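Local coordinates for putative uncharacterized protein (PDB 5IJP) that is the SPX domain of the polyphosphate polymerase subunit Vtc4, a helical bundle that binds inositol hexakisphosphate and probably senses inositol polyphosphates in phosphate homeostasis, at residues A27-A32 and I145-K150; R57-L62 and P158-R163; V75-I80 and P168-N173. All blocks are in the same frame, centred on the assembly; numbering follows the deposited sequence.

Contact 1: residues A27-A32 and I145-K150; sequences ADLKRA and IKKHDK. With IHP (inositol hexakisphosphate), chain C.
Leu29 and His148 bring the two segments closest, with 6.8 Å between Leu29 CA and His148 CA. Residues 27-30 lie on helix 22-30, and residues 145-150 lie near the end of helix 110-151. No hydrogen bond joins the segments. The two methyls of Leu29 divide the work. Leu29 CD2 meets the edge of the imidazole, 3.5 Å from His148 CD2. Leu29 CD1 lies 4.0 Å from Lys147 CD, against the aliphatic part of the lysine. In this SPX domain the two helices stand beside the basic inositol hexakisphosphate pocket. Lys147 CG is anti to the backbone N (chi1 -165°), and bends at chi3 and chi4 carry the amine to the ligand. Lys147 NZ hydrogen-bonds inositol hexakisphosphate O41, on P1, at 2.8 Å and, weakly, its O43 on P3. From the other segment, Lys30 NZ hydrogen-bonds O36 of the same ligand, on P6, at 3.2 Å. An alanine in place of Lys147 would probably leave P1 and P3 without this shared cation and Leu29 CD1 without its aliphatic neighbour. The imidazole is held at both nitrogens. His148 ND1 donates a nearly straight bond (168°) to Asp149 OD1 at 3.2 Å, and His148 NE2 pairs with Glu55.

Contact 2: residues R57-L62 and P158-R163; sequences RFVSKL and PVFDTR
Leu62 and Phe160 meet from opposite directions in the helical bundle of the SPX domain. Leu62 lies on the long helix 52-97. Phe160 lies on the short helix 157-165, which packs on the long-helix core. The backbones stay apart: Val59 CA and Phe160 CA, the nearest pair, are 10.0 Å from each other. The side chains bridge the gap, the Phe160 ring meeting both Leu62 and Val59.

The main interaction is CH-pi. Leu62 CD2 sits over one face of the Phe160 ring, 3.9 Å from its centroid and 19° off the ring normal. The methyl is shifted toward the rim, and Phe160 CE2 is its closest ring atom at 3.7 Å. For Leu62, chi1 (-170°) puts CG anti to the backbone N, and chi2 (74°) then turns the CD2 branch onto the ring.

The rest is apolar and involves a third helix. Ile145 of helix 110-151 touches both Leu62 and Phe160, and Leu62 also rests on Phe141 and Ile144. No hydrogen bond crosses between the two segments. Val59 comes to the ring in another way, at its edge and near its plane, with Val59 CG1 4.2 Å from Phe160 CZ.

Contact 3: residues V75-I80 and P168-N173; sequences VKAMEI and PFYKEN
Ala77 and Tyr170 form the buried half of this contact, and Met78 and Phe169 the exposed half. Residues 75-80 are in the middle of helix 52-97. Residues 168-173 run from a loop into helix 171-190, the last helix of the domain. The nearest CA atoms are Met78 CA and Tyr170 CA, 7.5 Å apart.

One apolar contact joins a methyl and a ring. Ala77 CB lies 3.7 Å from Tyr170 CE1 and a little farther from Tyr170 CD1, and it meets the ring obliquely. Tyr170 CG stands between the backbone N and the carbonyl carbon (chi1 63°), and the phenol is thereby turned to the long helix. It also touches Gln73 and Gln74. Ala77 has further neighbours in Leu130 and Tyr174.

The second interaction is both apolar and Met-aromatic. Met78 SD is 4.2 Å from Phe169 CZ and 5.5 Å from the centroid of the Phe169 ring. At 65° off the ring normal, the approach is oblique.

The two aromatic rings also meet each other. Tyr170 CD2 lies 3.9 Å above one face of the Phe169 ring, offset toward its rim.

No hydrogen bond or salt bridge crosses between the segments. Residues 169-170, leading to helix 171-190, thus meet the long helix through van der Waals and sulfur-aromatic contacts, which set less strict directions than polar bonds would.

How the contacts relate
The first segments of contacts 1, 2 and 3 come in that order along the chain, and so do the second segments, so all three contacts interleave. Contacts 1 and 2 are neighbours, with centres 12 Å apart. They touch through a salt bridge from Asp28 to Arg57 and through the packing of Phe58 on His148. Contact 3 lies farther along the bundle, its centre 23 Å from that of contact 2 and 32 Å from that of contact 1. Helix 52-97 serves both contacts 2 and 3, against the successive helices 157-165 and 171-190. Thus the ligand-binding end joins directly to contact 2, while contact 3 fastens the C-terminal helix at a distance.

Contact 1: residues A27-A32 and I145-K150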
loop_
_atom_site.group_PDB
_atom_site.type_symbol
_atom_site.label_atom_id
_atom_site.label_comp_id
_atom_site.label_asym_id
_atom_site.label_seq_id
_atom_site.Cartn_x
_atom_site.Cartn_y
_atom_site.Cartn_z
ATOM N N ALA A 27 2.908 -20.247 -5.454
ATOM C CA ALA A 27 2.973 -21.671 -5.122
ATOM C C ALA A 27 1.583 -22.313 -5.163
ATOM O O ALA A 27 1.465 -23.487 -5.517
ATOM C CB ALA A 27 3.594 -21.856 -3.745
ATOM N N ASP A 28 0.537 -21.534 -4.814
ATOM C CA ASP A 28 -0.867 -21.953 -4.811
ATOM C C ASP A 28 -1.376 -22.217 -6.236
ATOM O O ASP A 28 -2.234 -23.081 -6.427
ATOM C CB ASP A 28 -1.739 -20.896 -4.113
ATOM C CG ASP A 28 -3.122 -21.389 -3.746
ATOM O OD1 ASP A 28 -3.257 -22.047 -2.693
ATOM O OD2 ASP A 28 -4.074 -21.105 -4.506
ATOM N N LEU A 29 -0.835 -21.476 -7.228
ATOM C CA LEU A 29 -1.178 -21.599 -8.650
ATOM C C LEU A 29 -0.658 -22.908 -9.249
ATOM O O LEU A 29 -1.238 -23.415 -10.211
ATOM C CB LEU A 29 -0.624 -20.406 -9.449
ATOM C CG LEU A 29 -1.263 -19.040 -9.188
ATOM C CD1 LEU A 29 -0.395 -17.923 -9.731
ATOM C CD2 LEU A 29 -2.650 -18.958 -9.785
ATOM N N LYS A 30 0.440 -23.439 -8.683
ATOM C CA LYS A 30 1.076 -24.689 -9.107
ATOM C C LYS A 30 0.362 -25.904 -8.495
ATOM O O LYS A 30 0.532 -27.023 -8.987
ATOM C CB LYS A 30 2.572 -24.696 -8.719
ATOM C CG LYS A 30 3.392 -23.513 -9.246
ATOM C CD LYS A 30 3.933 -23.741 -10.655
ATOM C CE LYS A 30 4.694 -22.540 -11.159
ATOM N NZ LYS A 30 5.193 -22.748 -12.543
ATOM N N ARG A 31 -0.436 -25.681 -7.428
ATOM C CA ARG A 31 -1.171 -26.722 -6.705
ATOM C C ARG A 31 -2.574 -26.993 -7.285
ATOM O O ARG A 31 -3.581 -26.852 -6.585
ATOM C CB ARG A 31 -1.223 -26.409 -5.196
ATOM C CG ARG A 31 0.090 -26.664 -4.465
ATOM C CD ARG A 31 0.007 -26.306 -2.992
ATOM N NE ARG A 31 0.094 -24.862 -2.767
ATOM C CZ ARG A 31 0.143 -24.288 -1.567
ATOM N NH1 ARG A 31 0.118 -25.030 -0.466
ATOM N NH2 ARG A 31 0.222 -22.968 -1.460
ATOM N N ALA A 32 -2.627 -27.402 -8.568
ATOM C CA ALA A 32 -3.873 -27.746 -9.260
ATOM C C ALA A 32 -4.287 -29.174 -8.879
ATOM O O ALA A 32 -3.420 -30.040 -8.734
ATOM C CB ALA A 32 -3.685 -27.630 -10.763
ATOM N N ILE A 145 -2.376 -11.517 -10.316
ATOM C CA ILE A 145 -3.679 -11.700 -10.969
ATOM C C ILE A 145 -3.469 -12.011 -12.463
ATOM O O ILE A 145 -4.122 -12.915 -12.988
ATOM C CB ILE A 145 -4.663 -10.523 -10.678
ATOM C CG1 ILE A 145 -5.226 -10.644 -9.243
ATOM C CG2 ILE A 145 -5.812 -10.444 -11.704
ATOM C CD1 ILE A 145 -5.635 -9.330 -8.567
ATOM N N LYS A 146 -2.517 -11.308 -13.120
ATOM C CA LYS A 146 -2.182 -11.546 -14.528
ATOM C C LYS A 146 -1.470 -12.897 -14.693
ATOM O O LYS A 146 -1.630 -13.542 -15.730
ATOM C CB LYS A 146 -1.335 -10.406 -15.112
ATOM C CG LYS A 146 -1.587 -10.196 -16.601
ATOM C CD LYS A 146 -0.393 -9.595 -17.318
ATOM C CE LYS A 146 -0.636 -9.527 -18.805
ATOM N NZ LYS A 146 0.605 -9.206 -19.554
ATOM N N LYS A 147 -0.708 -13.325 -13.659
ATOM C CA LYS A 147 -0.001 -14.608 -13.617
ATOM C C LYS A 147 -1.027 -15.747 -13.550
ATOM O O LYS A 147 -0.826 -16.783 -14.183
ATOM C CB LYS A 147 0.946 -14.663 -12.405
ATOM C CG LYS A 147 1.982 -15.785 -12.465
ATOM C CD LYS A 147 2.753 -15.925 -11.152
ATOM C CE LYS A 147 4.047 -15.140 -11.114
ATOM N NZ LYS A 147 5.122 -15.798 -11.905
ATOM N N HIS A 148 -2.130 -15.536 -12.794
ATOM C CA HIS A 148 -3.245 -16.474 -12.635
ATOM C C HIS A 148 -3.963 -16.662 -13.978
ATOM O O HIS A 148 -4.221 -17.797 -14.375
ATOM C CB HIS A 148 -4.216 -15.967 -11.546
ATOM C CG HIS A 148 -5.508 -16.723 -11.463
ATOM N ND1 HIS A 148 -6.630 -16.311 -12.158
ATOM C CD2 HIS A 148 -5.817 -17.838 -10.761
ATOM C CE1 HIS A 148 -7.573 -17.191 -11.869
ATOM N NE2 HIS A 148 -7.133 -18.123 -11.027
ATOM N N ASP A 149 -4.252 -15.547 -14.680
ATOM C CA ASP A 149 -4.920 -15.522 -15.985
ATOM C C ASP A 149 -4.081 -16.168 -17.095
ATOM O O ASP A 149 -4.646 -16.699 -18.052
ATOM C CB ASP A 149 -5.297 -14.078 -16.365
ATOM C CG ASP A 149 -6.300 -13.394 -15.446
ATOM O OD1 ASP A 149 -6.575 -13.934 -14.348
ATOM O OD2 ASP A 149 -6.811 -12.319 -15.824
ATOM N N LYS A 150 -2.739 -16.123 -16.962
ATOM C CA LYS A 150 -1.793 -16.689 -17.926
ATOM C C LYS A 150 -1.497 -18.174 -17.687
ATOM O O LYS A 150 -1.365 -18.920 -18.656
ATOM C CB LYS A 150 -0.488 -15.876 -17.953
ATOM C CG LYS A 150 -0.568 -14.606 -18.799
ATOM C CD LYS A 150 0.673 -13.717 -18.648
ATOM C CE LYS A 150 1.828 -14.096 -19.551
ATOM N NZ LYS A 150 1.575 -13.732 -20.970
HETATM C C1 IHP C . 8.397 -16.662 -13.096
HETATM C C2 IHP C . 9.126 -15.348 -13.344
HETATM C C3 IHP C . 9.670 -14.747 -12.055
HETATM C C4 IHP C . 10.526 -15.747 -11.288
HETATM C C5 IHP C . 9.790 -17.056 -11.039
HETATM C C6 IHP C . 9.271 -17.653 -12.340
HETATM O O11 IHP C . 8.068 -17.237 -14.378
HETATM P P1 IHP C . 6.698 -17.943 -14.894
HETATM O O21 IHP C . 6.710 -18.064 -16.383
HETATM O O31 IHP C . 6.636 -19.300 -14.190
HETATM O O41 IHP C . 5.542 -17.078 -14.379
HETATM O O12 IHP C . 8.189 -14.414 -13.921
HETATM P P2 IHP C . 8.321 -13.670 -15.372
HETATM O O22 IHP C . 7.583 -14.566 -16.369
HETATM O O32 IHP C . 9.753 -13.447 -15.746
HETATM O O42 IHP C . 7.535 -12.362 -15.243
HETATM O O13 IHP C . 8.565 -14.330 -11.224
HETATM P P3 IHP C . 8.070 -12.852 -10.812
HETATM O O23 IHP C . 8.395 -12.593 -9.384
HETATM O O33 IHP C . 8.740 -11.854 -11.763
HETATM O O43 IHP C . 6.570 -12.829 -11.092
HETATM O O14 IHP C . 10.871 -15.167 -10.012
HETATM P P4 IHP C . 12.279 -14.380 -9.646
HETATM O O24 IHP C . 11.884 -13.235 -8.710
HETATM O O34 IHP C . 13.250 -15.326 -9.021
HETATM O O44 IHP C . 12.812 -13.761 -10.946
HETATM O O15 IHP C . 10.723 -17.990 -10.457
HETATM P P5 IHP C . 10.806 -18.665 -9.009
HETATM O O25 IHP C . 9.378 -18.717 -8.451
HETATM O O35 IHP C . 11.622 -17.703 -8.139
HETATM O O45 IHP C . 11.432 -20.017 -9.112
HETATM O O16 IHP C . 8.460 -18.802 -12.015
HETATM P P6 IHP C . 8.773 -20.352 -11.772
HETATM O O26 IHP C . 10.295 -20.530 -11.870
HETATM O O36 IHP C . 8.029 -21.187 -12.762
HETATM O O46 IHP C . 8.355 -20.641 -10.328
#

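Contact 2: residues R57-L62 and P158-R163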
loop_
_atom_site.group_PDB
_atom_site.type_symbol
_atom_site.label_atom_id
_atom_site.label_comp_id
_atom_site.label_asym_id
_atom_site.label_seq_id
_atom_site.Cartn_x
_atom_site.Cartn_y
_atom_site.Cartn_z
ATOM N N ARG A 57 -10.277 -21.574 -3.672
ATOM C CA ARG A 57 -9.172 -21.595 -2.714
ATOM C C ARG A 57 -8.236 -20.401 -2.951
ATOM O O ARG A 57 -7.818 -19.761 -1.983
ATOM C CB ARG A 57 -8.405 -22.929 -2.822
ATOM C CG ARG A 57 -7.295 -23.116 -1.785
ATOM C CD ARG A 57 -6.408 -24.318 -2.074
ATOM N NE ARG A 57 -5.639 -24.165 -3.312
ATOM C CZ ARG A 57 -5.799 -24.919 -4.395
ATOM N NH1 ARG A 57 -6.693 -25.901 -4.403
ATOM N NH2 ARG A 57 -5.060 -24.705 -5.474
ATOM N N PHE A 58 -7.916 -20.105 -4.231
ATOM C CA PHE A 58 -7.035 -19.000 -4.617
ATOM C C PHE A 58 -7.650 -17.631 -4.327
ATOM O O PHE A 58 -6.955 -16.773 -3.786
ATOM C CB PHE A 58 -6.590 -19.117 -6.088
ATOM C CG PHE A 58 -5.567 -18.091 -6.525
ATOM C CD1 PHE A 58 -4.233 -18.209 -6.147
ATOM C CD2 PHE A 58 -5.932 -17.019 -7.329
ATOM C CE1 PHE A 58 -3.289 -17.259 -6.550
ATOM C CE2 PHE A 58 -4.985 -16.073 -7.737
ATOM C CZ PHE A 58 -3.671 -16.201 -7.346
ATOM N N VAL A 59 -8.944 -17.433 -4.675
ATOM C CA VAL A 59 -9.681 -16.178 -4.451
ATOM C C VAL A 59 -9.739 -15.852 -2.952
ATOM O O VAL A 59 -9.454 -14.714 -2.574
ATOM C CB VAL A 59 -11.079 -16.166 -5.136
ATOM C CG1 VAL A 59 -11.878 -14.914 -4.777
ATOM C CG2 VAL A 59 -10.945 -16.284 -6.650
ATOM N N SER A 60 -10.046 -16.862 -2.107
ATOM C CA SER A 60 -10.101 -16.733 -0.646
ATOM C C SER A 60 -8.735 -16.338 -0.070
ATOM O O SER A 60 -8.675 -15.490 0.821
ATOM C CB SER A 60 -10.590 -18.031 -0.009
ATOM O OG SER A 60 -11.920 -18.322 -0.406
ATOM N N LYS A 61 -7.645 -16.928 -0.606
ATOM C CA LYS A 61 -6.267 -16.640 -0.201
ATOM C C LYS A 61 -5.835 -15.246 -0.671
ATOM O O LYS A 61 -5.101 -14.564 0.046
ATOM C CB LYS A 61 -5.310 -17.712 -0.744
ATOM N N LEU A 62 -6.298 -14.828 -1.866
ATOM C CA LEU A 62 -6.002 -13.523 -2.464
ATOM C C LEU A 62 -6.743 -12.397 -1.732
ATOM O O LEU A 62 -6.163 -11.330 -1.520
ATOM C CB LEU A 62 -6.354 -13.531 -3.965
ATOM C CG LEU A 62 -5.907 -12.333 -4.811
ATOM C CD1 LEU A 62 -4.408 -12.367 -5.080
ATOM C CD2 LEU A 62 -6.655 -12.301 -6.125
ATOM N N PRO A 158 -11.314 -9.090 -14.605
ATOM C CA PRO A 158 -12.527 -8.252 -14.740
ATOM C C PRO A 158 -13.087 -7.607 -13.465
ATOM O O PRO A 158 -13.469 -6.437 -13.526
ATOM C CB PRO A 158 -13.545 -9.204 -15.367
ATOM C CG PRO A 158 -12.727 -10.138 -16.157
ATOM C CD PRO A 158 -11.479 -10.358 -15.351
ATOM N N VAL A 159 -13.137 -8.332 -12.327
ATOM C CA VAL A 159 -13.675 -7.751 -11.087
ATOM C C VAL A 159 -12.568 -7.252 -10.143
ATOM O O VAL A 159 -12.820 -6.344 -9.351
ATOM C CB VAL A 159 -14.712 -8.639 -10.338
ATOM C CG1 VAL A 159 -15.913 -8.970 -11.220
ATOM C CG2 VAL A 159 -14.084 -9.904 -9.752
ATOM N N PHE A 160 -11.359 -7.837 -10.220
ATOM C CA PHE A 160 -10.251 -7.448 -9.349
ATOM C C PHE A 160 -9.547 -6.150 -9.778
ATOM O O PHE A 160 -8.829 -5.571 -8.958
ATOM C CB PHE A 160 -9.252 -8.597 -9.164
ATOM C CG PHE A 160 -9.595 -9.506 -8.006
ATOM C CD1 PHE A 160 -10.309 -10.681 -8.210
ATOM C CD2 PHE A 160 -9.221 -9.176 -6.708
ATOM C CE1 PHE A 160 -10.637 -11.514 -7.135
ATOM C CE2 PHE A 160 -9.553 -10.009 -5.633
ATOM C CZ PHE A 160 -10.256 -11.173 -5.855
ATOM N N ASP A 161 -9.765 -5.674 -11.028
ATOM C CA ASP A 161 -9.165 -4.415 -11.488
ATOM C C ASP A 161 -9.828 -3.203 -10.831
ATOM O O ASP A 161 -9.142 -2.230 -10.514
ATOM C CB ASP A 161 -9.121 -4.290 -13.030
ATOM C CG ASP A 161 -10.432 -4.433 -13.794
ATOM O OD1 ASP A 161 -11.472 -3.947 -13.297
ATOM O OD2 ASP A 161 -10.401 -4.963 -14.927
ATOM N N THR A 162 -11.156 -3.284 -10.601
ATOM C CA THR A 162 -11.941 -2.232 -9.955
ATOM C C THR A 162 -11.873 -2.358 -8.423
ATOM O O THR A 162 -12.043 -1.353 -7.732
ATOM C CB THR A 162 -13.375 -2.153 -10.523
ATOM O OG1 THR A 162 -14.030 -1.005 -9.983
ATOM C CG2 THR A 162 -14.208 -3.411 -10.254
ATOM N N ARG A 163 -11.610 -3.582 -7.904
ATOM C CA ARG A 163 -11.467 -3.860 -6.470
ATOM C C ARG A 163 -10.194 -3.203 -5.925
ATOM O O ARG A 163 -10.203 -2.688 -4.805
ATOM C CB ARG A 163 -11.452 -5.375 -6.197
ATOM C CG ARG A 163 -12.838 -5.983 -6.011
ATOM C CD ARG A 163 -13.198 -6.169 -4.548
ATOM N NE ARG A 163 -14.607 -6.526 -4.376
ATOM C CZ ARG A 163 -15.582 -5.654 -4.137
ATOM N NH1 ARG A 163 -15.313 -4.356 -4.036
ATOM N NH2 ARG A 163 -16.833 -6.069 -3.997
#

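Contact 3: residues V75-I80 and P168-N173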
loop_
_atom_site.group_PDB
_atom_site.type_symbol
_atom_site.label_atom_id
_atom_site.label_comp_id
_atom_site.label_asym_id
_atom_site.label_seq_id
_atom_site.Cartn_x
_atom_site.Cartn_y
_atom_site.Cartn_z
ATOM N N VAL A 75 -4.476 2.041 9.042
ATOM C CA VAL A 75 -3.857 2.365 10.336
ATOM C C VAL A 75 -2.771 3.440 10.185
ATOM O O VAL A 75 -2.803 4.435 10.910
ATOM C CB VAL A 75 -3.347 1.097 11.092
ATOM C CG1 VAL A 75 -2.712 1.456 12.435
ATOM C CG2 VAL A 75 -4.469 0.081 11.296
ATOM N N LYS A 76 -1.845 3.253 9.224
ATOM C CA LYS A 76 -0.740 4.177 8.975
ATOM C C LYS A 76 -1.193 5.548 8.454
ATOM O O LYS A 76 -0.720 6.561 8.971
ATOM C CB LYS A 76 0.317 3.544 8.053
ATOM C CG LYS A 76 1.689 4.214 8.134
ATOM C CD LYS A 76 2.542 3.701 9.303
ATOM C CE LYS A 76 3.428 4.776 9.893
ATOM N NZ LYS A 76 4.536 5.169 8.981
ATOM N N ALA A 77 -2.110 5.584 7.460
ATOM C CA ALA A 77 -2.631 6.828 6.875
ATOM C C ALA A 77 -3.392 7.680 7.889
ATOM O O ALA A 77 -3.240 8.903 7.890
ATOM C CB ALA A 77 -3.518 6.524 5.681
ATOM N N MET A 78 -4.195 7.033 8.755
ATOM C CA MET A 78 -4.975 7.693 9.802
ATOM C C MET A 78 -4.078 8.261 10.895
ATOM O O MET A 78 -4.390 9.317 11.447
ATOM C CB MET A 78 -6.015 6.739 10.384
ATOM C CG MET A 78 -7.310 6.729 9.600
ATOM S SD MET A 78 -8.440 5.397 10.070
ATOM C CE MET A 78 -8.660 5.745 11.792
ATOM N N GLU A 79 -2.955 7.570 11.189
ATOM C CA GLU A 79 -1.949 8.008 12.161
ATOM C C GLU A 79 -1.223 9.235 11.608
ATOM O O GLU A 79 -0.919 10.153 12.369
ATOM C CB GLU A 79 -0.954 6.880 12.471
ATOM C CG GLU A 79 -1.437 5.931 13.555
ATOM C CD GLU A 79 -0.721 4.596 13.671
ATOM O OE1 GLU A 79 0.115 4.275 12.795
ATOM O OE2 GLU A 79 -1.021 3.855 14.634
ATOM N N ILE A 80 -0.985 9.258 10.275
ATOM C CA ILE A 80 -0.358 10.367 9.548
ATOM C C ILE A 80 -1.309 11.580 9.557
ATOM O O ILE A 80 -0.858 12.694 9.825
ATOM C CB ILE A 80 0.096 9.929 8.119
ATOM C CG1 ILE A 80 1.352 9.027 8.198
ATOM C CG2 ILE A 80 0.357 11.132 7.202
ATOM C CD1 ILE A 80 1.587 8.098 6.988
ATOM N N PRO A 168 -10.926 3.895 -0.489
ATOM C CA PRO A 168 -11.533 3.779 0.849
ATOM C C PRO A 168 -12.073 5.113 1.381
ATOM O O PRO A 168 -11.834 6.158 0.770
ATOM C CB PRO A 168 -10.398 3.213 1.704
ATOM C CG PRO A 168 -9.157 3.674 1.039
ATOM C CD PRO A 168 -9.449 3.879 -0.418
ATOM N N PHE A 169 -12.809 5.071 2.513
ATOM C CA PHE A 169 -13.451 6.226 3.156
ATOM C C PHE A 169 -12.490 7.357 3.553
ATOM O O PHE A 169 -12.846 8.528 3.411
ATOM C CB PHE A 169 -14.296 5.779 4.372
ATOM C CG PHE A 169 -13.524 5.436 5.629
ATOM C CD1 PHE A 169 -13.367 6.371 6.647
ATOM C CD2 PHE A 169 -12.943 4.184 5.789
ATOM C CE1 PHE A 169 -12.638 6.061 7.799
ATOM C CE2 PHE A 169 -12.216 3.874 6.942
ATOM C CZ PHE A 169 -12.066 4.816 7.937
ATOM N N TYR A 170 -11.298 7.006 4.069
ATOM C CA TYR A 170 -10.296 7.960 4.550
ATOM C C TYR A 170 -9.499 8.657 3.446
ATOM O O TYR A 170 -8.985 9.748 3.687
ATOM C CB TYR A 170 -9.344 7.290 5.565
ATOM C CG TYR A 170 -8.515 6.157 4.993
ATOM C CD1 TYR A 170 -7.271 6.398 4.414
ATOM C CD2 TYR A 170 -8.958 4.840 5.063
ATOM C CE1 TYR A 170 -6.510 5.362 3.879
ATOM C CE2 TYR A 170 -8.200 3.793 4.540
ATOM C CZ TYR A 170 -6.976 4.059 3.948
ATOM O OH TYR A 170 -6.222 3.031 3.434
ATOM N N LYS A 171 -9.373 8.019 2.260
ATOM C CA LYS A 171 -8.587 8.488 1.110
ATOM C C LYS A 171 -8.828 9.950 0.707
ATOM O O LYS A 171 -7.855 10.649 0.421
ATOM C CB LYS A 171 -8.772 7.563 -0.105
ATOM C CG LYS A 171 -7.562 7.521 -1.043
ATOM C CD LYS A 171 -6.408 6.682 -0.486
ATOM C CE LYS A 171 -5.070 7.150 -0.999
ATOM N NZ LYS A 171 -3.947 6.418 -0.356
ATOM N N GLU A 172 -10.095 10.409 0.689
ATOM C CA GLU A 172 -10.448 11.786 0.326
ATOM C C GLU A 172 -9.920 12.795 1.359
ATOM O O GLU A 172 -9.370 13.829 0.975
ATOM C CB GLU A 172 -11.968 11.932 0.141
ATOM C CG GLU A 172 -12.374 13.161 -0.655
ATOM C CD GLU A 172 -13.852 13.489 -0.596
ATOM O OE1 GLU A 172 -14.548 13.280 -1.616
ATOM O OE2 GLU A 172 -14.316 13.960 0.469
ATOM N N ASN A 173 -10.077 12.480 2.659
ATOM C CA ASN A 173 -9.627 13.322 3.771
ATOM C C ASN A 173 -8.107 13.258 3.954
ATOM O O ASN A 173 -7.506 14.245 4.378
ATOM C CB ASN A 173 -10.347 12.944 5.070
ATOM C CG ASN A 173 -11.856 12.995 4.978
ATOM O OD1 ASN A 173 -12.528 11.966 4.839
ATOM N ND2 ASN A 173 -12.422 14.192 5.053
#